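Local coordinates for protein N6 adenine specific DNA methylase (Encephalitozoon cuniculi, PDB 3Q87) that probably transfers methyl groups from S-adenosylmethionine to the translation termination factor eRF1, as the catalytic Mtq2 subunit of a complex with Trm112, at residues Thr38-Leu52 with His60-Ile74. Residues are numbered along the deposited sequence; the frame is centred on the assembly and turned at random.
Sequences TEQLRKRNTVVSTDL and HRGGNLVRADLLCSI. With SAM (S-adenosylmethionine), chain D.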
loop_
_atom_site.group_PDB
_atom_site.type_symbol
_atom_site.label_atom_id
_atom_site.label_comp_id
_atom_site.label_asym_id
_atom_site.label_seq_id
_atom_site.Cartn_x
_atom_site.Cartn_y
_atom_site.Cartn_z
ATOM N N THR B 38 7.556 -7.534 1.865
ATOM C CA THR B 38 7.378 -7.107 0.477
ATOM C C THR B 38 8.207 -7.969 -0.482
ATOM O O THR B 38 7.727 -8.398 -1.531
ATOM C CB THR B 38 7.766 -5.610 0.276
ATOM O OG1 THR B 38 6.776 -4.771 0.876
ATOM C CG2 THR B 38 7.873 -5.264 -1.226
ATOM N N GLU B 39 9.453 -8.217 -0.106
ATOM C CA GLU B 39 10.351 -9.045 -0.908
ATOM C C GLU B 39 9.753 -10.424 -1.227
ATOM O O GLU B 39 9.875 -10.926 -2.348
ATOM C CB GLU B 39 11.692 -9.211 -0.190
ATOM C CG GLU B 39 12.839 -9.645 -1.109
ATOM C CD GLU B 39 14.183 -9.657 -0.388
ATOM O OE1 GLU B 39 15.157 -9.103 -0.933
ATOM O OE2 GLU B 39 14.263 -10.217 0.728
ATOM N N GLN B 40 9.110 -11.035 -0.240
ATOM C CA GLN B 40 8.486 -12.339 -0.440
ATOM C C GLN B 40 7.180 -12.220 -1.244
ATOM O O GLN B 40 6.913 -13.019 -2.152
ATOM C CB GLN B 40 8.240 -13.006 0.914
ATOM C CG GLN B 40 7.190 -14.093 0.884
ATOM C CD GLN B 40 6.605 -14.377 2.256
ATOM O OE1 GLN B 40 6.410 -15.529 2.635
ATOM N NE2 GLN B 40 6.333 -13.318 3.012
ATOM N N LEU B 41 6.382 -11.210 -0.908
ATOM C CA LEU B 41 5.090 -10.962 -1.550
ATOM C C LEU B 41 5.187 -10.606 -3.030
ATOM O O LEU B 41 4.317 -10.958 -3.812
ATOM C CB LEU B 41 4.355 -9.826 -0.834
ATOM C CG LEU B 41 3.818 -10.144 0.557
ATOM C CD1 LEU B 41 3.217 -8.915 1.199
ATOM C CD2 LEU B 41 2.793 -11.252 0.466
ATOM N N ARG B 42 6.229 -9.881 -3.416
ATOM C CA ARG B 42 6.274 -9.374 -4.781
ATOM C C ARG B 42 6.573 -10.453 -5.804
ATOM O O ARG B 42 6.439 -10.233 -7.004
ATOM C CB ARG B 42 7.253 -8.213 -4.918
ATOM C CG ARG B 42 8.714 -8.565 -4.757
ATOM C CD ARG B 42 9.536 -7.277 -4.830
ATOM N NE ARG B 42 10.963 -7.513 -4.648
ATOM C CZ ARG B 42 11.781 -7.896 -5.621
ATOM N NH1 ARG B 42 11.309 -8.089 -6.847
ATOM N NH2 ARG B 42 13.070 -8.091 -5.368
ATOM N N LYS B 43 6.962 -11.627 -5.327
ATOM C CA LYS B 43 7.248 -12.727 -6.229
ATOM C C LYS B 43 5.981 -13.218 -6.926
ATOM O O LYS B 43 6.038 -13.659 -8.065
ATOM C CB LYS B 43 7.960 -13.859 -5.483
ATOM C CG LYS B 43 9.356 -13.451 -4.986
ATOM C CD LYS B 43 10.085 -14.575 -4.260
ATOM C CE LYS B 43 9.369 -14.953 -2.978
ATOM N NZ LYS B 43 10.051 -16.083 -2.277
ATOM N N ARG B 44 4.837 -13.104 -6.255
ATOM C CA ARG B 44 3.591 -13.623 -6.799
ATOM C C ARG B 44 2.479 -12.582 -6.896
ATOM O O ARG B 44 1.386 -12.881 -7.390
ATOM C CB ARG B 44 3.108 -14.802 -5.958
ATOM C CG ARG B 44 4.178 -15.870 -5.715
ATOM C CD ARG B 44 3.641 -16.929 -4.767
ATOM N NE ARG B 44 2.615 -17.713 -5.440
ATOM C CZ ARG B 44 1.812 -18.574 -4.835
ATOM N NH1 ARG B 44 1.918 -18.771 -3.529
ATOM N NH2 ARG B 44 0.910 -19.239 -5.540
ATOM N N ASN B 45 2.751 -11.369 -6.423
ATOM C CA ASN B 45 1.717 -10.343 -6.342
ATOM C C ASN B 45 2.240 -8.972 -6.721
ATOM O O ASN B 45 3.448 -8.764 -6.823
ATOM C CB ASN B 45 1.131 -10.273 -4.924
ATOM C CG ASN B 45 0.624 -11.616 -4.428
ATOM O OD1 ASN B 45 -0.526 -11.994 -4.681
ATOM N ND2 ASN B 45 1.472 -12.331 -3.682
ATOM N N THR B 46 1.321 -8.032 -6.933
ATOM C CA THR B 46 1.700 -6.630 -7.022
ATOM C C THR B 46 1.539 -5.984 -5.653
ATOM O O THR B 46 0.467 -6.032 -5.053
ATOM C CB THR B 46 0.890 -5.867 -8.064
ATOM O OG1 THR B 46 1.069 -6.492 -9.342
ATOM C CG2 THR B 46 1.387 -4.414 -8.136
ATOM N N VAL B 47 2.623 -5.400 -5.157
ATOM C CA VAL B 47 2.659 -4.934 -3.775
ATOM C C VAL B 47 2.843 -3.427 -3.690
ATOM O O VAL B 47 3.703 -2.866 -4.353
ATOM C CB VAL B 47 3.820 -5.596 -2.994
ATOM C CG1 VAL B 47 3.799 -5.157 -1.521
ATOM C CG2 VAL B 47 3.766 -7.135 -3.125
ATOM N N VAL B 48 2.018 -2.784 -2.874
ATOM C CA VAL B 48 2.262 -1.423 -2.451
ATOM C C VAL B 48 2.752 -1.491 -1.013
ATOM O O VAL B 48 2.147 -2.145 -0.194
ATOM C CB VAL B 48 0.988 -0.563 -2.540
ATOM C CG1 VAL B 48 1.288 0.884 -2.097
ATOM C CG2 VAL B 48 0.474 -0.587 -3.969
ATOM N N SER B 49 3.868 -0.835 -0.717
ATOM C CA SER B 49 4.445 -0.919 0.618
ATOM C C SER B 49 4.466 0.443 1.300
ATOM O O SER B 49 4.952 1.425 0.725
ATOM C CB SER B 49 5.851 -1.505 0.525
ATOM O OG SER B 49 5.827 -2.661 -0.289
ATOM N N THR B 50 3.918 0.506 2.514
ATOM C CA THR B 50 3.769 1.784 3.209
ATOM C C THR B 50 4.330 1.735 4.617
ATOM O O THR B 50 4.355 0.681 5.237
ATOM C CB THR B 50 2.288 2.243 3.308
ATOM O OG1 THR B 50 1.623 1.490 4.327
ATOM C CG2 THR B 50 1.559 2.063 1.974
ATOM N N ASP B 51 4.791 2.883 5.109
ATOM C CA ASP B 51 5.267 2.994 6.485
ATOM C C ASP B 51 5.212 4.455 6.911
ATOM O O ASP B 51 5.255 5.364 6.080
ATOM C CB ASP B 51 6.707 2.461 6.626
ATOM C CG ASP B 51 6.998 1.936 8.026
ATOM O OD1 ASP B 51 7.161 0.714 8.183
ATOM O OD2 ASP B 51 7.028 2.742 8.975
ATOM N N LEU B 52 5.069 4.674 8.209
ATOM C CA LEU B 52 5.130 6.010 8.778
ATOM C C LEU B 52 6.590 6.459 8.876
ATOM O O LEU B 52 6.885 7.651 8.869
ATOM C CB LEU B 52 4.489 6.000 10.170
ATOM C CG LEU B 52 4.256 7.346 10.847
ATOM C CD1 LEU B 52 3.307 8.178 9.981
ATOM C CD2 LEU B 52 3.665 7.120 12.239
ATOM N N HIS B 60 14.918 0.836 2.008
ATOM C CA HIS B 60 14.014 -0.275 1.709
ATOM C C HIS B 60 14.632 -1.236 0.684
ATOM O O HIS B 60 15.348 -0.800 -0.228
ATOM C CB HIS B 60 12.678 0.292 1.209
ATOM C CG HIS B 60 11.588 -0.724 1.069
ATOM N ND1 HIS B 60 10.529 -0.811 1.950
ATOM C CD2 HIS B 60 11.379 -1.679 0.133
ATOM C CE1 HIS B 60 9.723 -1.784 1.570
ATOM N NE2 HIS B 60 10.208 -2.315 0.461
ATOM N N ARG B 61 14.368 -2.536 0.840
ATOM C CA ARG B 61 14.838 -3.548 -0.110
ATOM C C ARG B 61 14.407 -3.205 -1.529
ATOM O O ARG B 61 15.090 -3.517 -2.506
ATOM C CB ARG B 61 14.291 -4.924 0.259
ATOM C CG ARG B 61 15.030 -5.567 1.402
ATOM C CD ARG B 61 14.255 -6.736 1.933
ATOM N NE ARG B 61 15.010 -7.453 2.949
ATOM C CZ ARG B 61 15.309 -6.965 4.145
ATOM N NH1 ARG B 61 14.916 -5.746 4.478
ATOM N NH2 ARG B 61 15.988 -7.708 5.015
ATOM N N GLY B 62 13.256 -2.561 -1.634
ATOM C CA GLY B 62 12.805 -2.042 -2.905
ATOM C C GLY B 62 11.357 -2.371 -3.139
ATOM O O GLY B 62 10.893 -3.455 -2.774
ATOM N N GLY B 63 10.631 -1.440 -3.745
ATOM C CA GLY B 63 9.230 -1.686 -3.992
ATOM C C GLY B 63 8.511 -0.415 -4.361
ATOM O O GLY B 63 9.126 0.551 -4.802
ATOM N N ASN B 64 7.201 -0.417 -4.178
ATOM C CA ASN B 64 6.398 0.757 -4.480
ATOM C C ASN B 64 6.058 1.438 -3.164
ATOM O O ASN B 64 5.180 0.996 -2.432
ATOM C CB ASN B 64 5.169 0.319 -5.258
ATOM C CG ASN B 64 5.550 -0.484 -6.498
ATOM O OD1 ASN B 64 6.183 0.041 -7.412
ATOM N ND2 ASN B 64 5.203 -1.758 -6.515
ATOM N N LEU B 65 6.804 2.494 -2.862
ATOM C CA LEU B 65 6.872 3.024 -1.515
ATOM C C LEU B 65 5.973 4.236 -1.300
ATOM O O LEU B 65 5.993 5.191 -2.088
ATOM C CB LEU B 65 8.323 3.368 -1.172
ATOM C CG LEU B 65 9.314 2.213 -1.397
ATOM C CD1 LEU B 65 10.684 2.593 -0.878
ATOM C CD2 LEU B 65 8.841 0.918 -0.733
ATOM N N VAL B 66 5.186 4.173 -0.229
ATOM C CA VAL B 66 4.349 5.281 0.197
ATOM C C VAL B 66 4.590 5.545 1.670
ATOM O O VAL B 66 4.509 4.626 2.487
ATOM C CB VAL B 66 2.852 4.959 -0.013
ATOM C CG1 VAL B 66 1.986 6.200 0.285
ATOM C CG2 VAL B 66 2.620 4.457 -1.443
ATOM N N ARG B 67 4.921 6.781 2.026
ATOM C CA ARG B 67 4.935 7.113 3.445
ATOM C C ARG B 67 3.516 7.540 3.811
ATOM O O ARG B 67 2.983 8.482 3.229
ATOM C CB ARG B 67 5.931 8.213 3.779
ATOM C CG ARG B 67 5.744 8.695 5.208
ATOM C CD ARG B 67 6.914 9.462 5.717
ATOM N NE ARG B 67 6.810 9.702 7.156
ATOM C CZ ARG B 67 6.627 10.899 7.700
ATOM N NH1 ARG B 67 6.517 11.967 6.923
ATOM N NH2 ARG B 67 6.548 11.030 9.017
ATOM N N ALA B 68 2.889 6.817 4.733
ATOM C CA ALA B 68 1.489 7.071 5.059
ATOM C C ALA B 68 1.159 6.624 6.467
ATOM O O ALA B 68 1.831 5.756 7.023
ATOM C CB ALA B 68 0.581 6.356 4.071
ATOM N N ASP B 69 0.100 7.210 7.023
ATOM C CA ASP B 69 -0.404 6.846 8.345
ATOM C C ASP B 69 -1.547 5.854 8.131
ATOM O O ASP B 69 -2.625 6.228 7.670
ATOM C CB ASP B 69 -0.874 8.117 9.079
ATOM C CG ASP B 69 -1.164 7.883 10.561
ATOM O OD1 ASP B 69 -1.362 6.722 10.980
ATOM O OD2 ASP B 69 -1.194 8.878 11.305
ATOM N N LEU B 70 -1.293 4.580 8.421
ATOM C CA LEU B 70 -2.263 3.530 8.144
ATOM C C LEU B 70 -2.806 3.658 6.712
ATOM O O LEU B 70 -2.019 3.679 5.774
ATOM C CB LEU B 70 -3.390 3.533 9.176
ATOM C CG LEU B 70 -3.005 3.244 10.633
ATOM C CD1 LEU B 70 -4.263 3.178 11.499
ATOM C CD2 LEU B 70 -2.211 1.957 10.773
ATOM N N LEU B 71 -4.127 3.803 6.557
ATOM C CA LEU B 71 -4.773 3.647 5.254
ATOM C C LEU B 71 -5.426 4.908 4.677
ATOM O O LEU B 71 -5.999 4.854 3.592
ATOM C CB LEU B 71 -5.825 2.530 5.333
ATOM C CG LEU B 71 -5.381 1.190 5.942
ATOM C CD1 LEU B 71 -6.585 0.334 6.332
ATOM C CD2 LEU B 71 -4.493 0.444 4.995
ATOM N N CYS B 72 -5.324 6.029 5.389
ATOM C CA CYS B 72 -6.025 7.266 5.023
ATOM C C CYS B 72 -5.792 7.708 3.588
ATOM O O CYS B 72 -6.693 8.254 2.943
ATOM C CB CYS B 72 -5.623 8.418 5.961
ATOM S SG CYS B 72 -5.554 7.996 7.722
ATOM N N SER B 73 -4.579 7.487 3.092
ATOM C CA SER B 73 -4.228 7.915 1.744
ATOM C C SER B 73 -4.304 6.761 0.741
ATOM O O SER B 73 -3.865 6.882 -0.409
ATOM C CB SER B 73 -2.818 8.502 1.747
ATOM O OG SER B 73 -1.885 7.525 2.183
ATOM N N ILE B 74 -4.867 5.646 1.184
ATOM C CA ILE B 74 -5.011 4.476 0.335
ATOM C C ILE B 74 -6.463 4.272 -0.066
ATOM O O ILE B 74 -7.361 4.276 0.775
ATOM C CB ILE B 74 -4.500 3.175 1.048
ATOM C CG1 ILE B 74 -3.046 3.338 1.497
ATOM C CG2 ILE B 74 -4.643 1.960 0.125
ATOM C CD1 ILE B 74 -2.082 3.768 0.357
HETATM N N SAM D . 6.851 -5.339 8.423
HETATM C CA SAM D . 8.024 -5.252 9.303
HETATM C C SAM D . 8.337 -6.648 9.860
HETATM O O SAM D . 9.459 -6.947 10.271
HETATM O OXT SAM D . 7.471 -7.518 9.911
HETATM C CB SAM D . 7.921 -4.170 10.414
HETATM C CG SAM D . 6.940 -4.315 11.604
HETATM S SD SAM D . 7.074 -3.103 12.991
HETATM C CE SAM D . 6.561 -4.077 14.422
HETATM C "C5'" SAM D . 5.621 -2.045 12.772
HETATM C "C4'" SAM D . 5.865 -1.102 11.605
HETATM O "O4'" SAM D . 4.754 -0.233 11.456
HETATM C "C3'" SAM D . 7.096 -0.229 11.796
HETATM O "O3'" SAM D . 7.860 -0.275 10.611
HETATM C "C2'" SAM D . 6.546 1.169 12.001
HETATM O "O2'" SAM D . 7.361 2.190 11.474
HETATM C "C1'" SAM D . 5.239 1.079 11.248
HETATM N N9 SAM D . 4.213 1.981 11.750
HETATM C C8 SAM D . 4.014 2.453 13.027
HETATM N N7 SAM D . 2.923 3.250 13.003
HETATM C C5 SAM D . 2.434 3.272 11.727
HETATM C C6 SAM D . 1.353 3.896 11.130
HETATM N N6 SAM D . 0.550 4.664 11.860
HETATM N N1 SAM D . 1.109 3.717 9.778
HETATM C C2 SAM D . 1.930 2.915 9.004
HETATM N N3 SAM D . 3.006 2.291 9.607
HETATM C C4 SAM D . 3.244 2.475 10.932
HETATM O O HOH W 1 11.678 -5.908 -2.158
HETATM O O HOH W 2 6.140 -2.639 -2.978
#
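S49, T50 and D51 of strand 46-51 pair in parallel with L65, V66 and R67 of strand 65-67, an edge strand of the sheet within this chain. The ladder runs from S49 N to N64 O (2.8 Å) through V66 N to S49 O and D51 N to V66 O, and ends with A68 N on D51 O. Just before the paired residues, the side-chain amide of N64 adds a further rung: ND2 meets V47 O at 2.9 Å, almost linearly (179°) and within the amide plane, while a water links V47 O, S49 OG and N64 N. On one face T50 CG2 packs alongside V66 CB (3.7 Å), the two side chains running in the same direction, and V48 CG1 meets V66 CG2. On the other, L65 CD2 sits over the centre of the H60 ring and against S49 CB. The extended R67 chain reaches past the strand end, where NE donates to L52 O (2.7 Å) from above the carbonyl plane; its NH1 bridges to E117 and D120 of the partner chain, whose strand continues the sheet. At the C-terminal ends, D51 grips both ribose hydroxyls of S-adenosylmethionine, OD2 to O2' at 2.6 Å. L70 N (2.9 Å from N1) and D69, also salt-bridged to R109, read the adenine edge. This is the beta-alpha-beta crossover of a Rossmann-like methyltransferase, with the acidic residue ending its second strand holding the cofactor ribose.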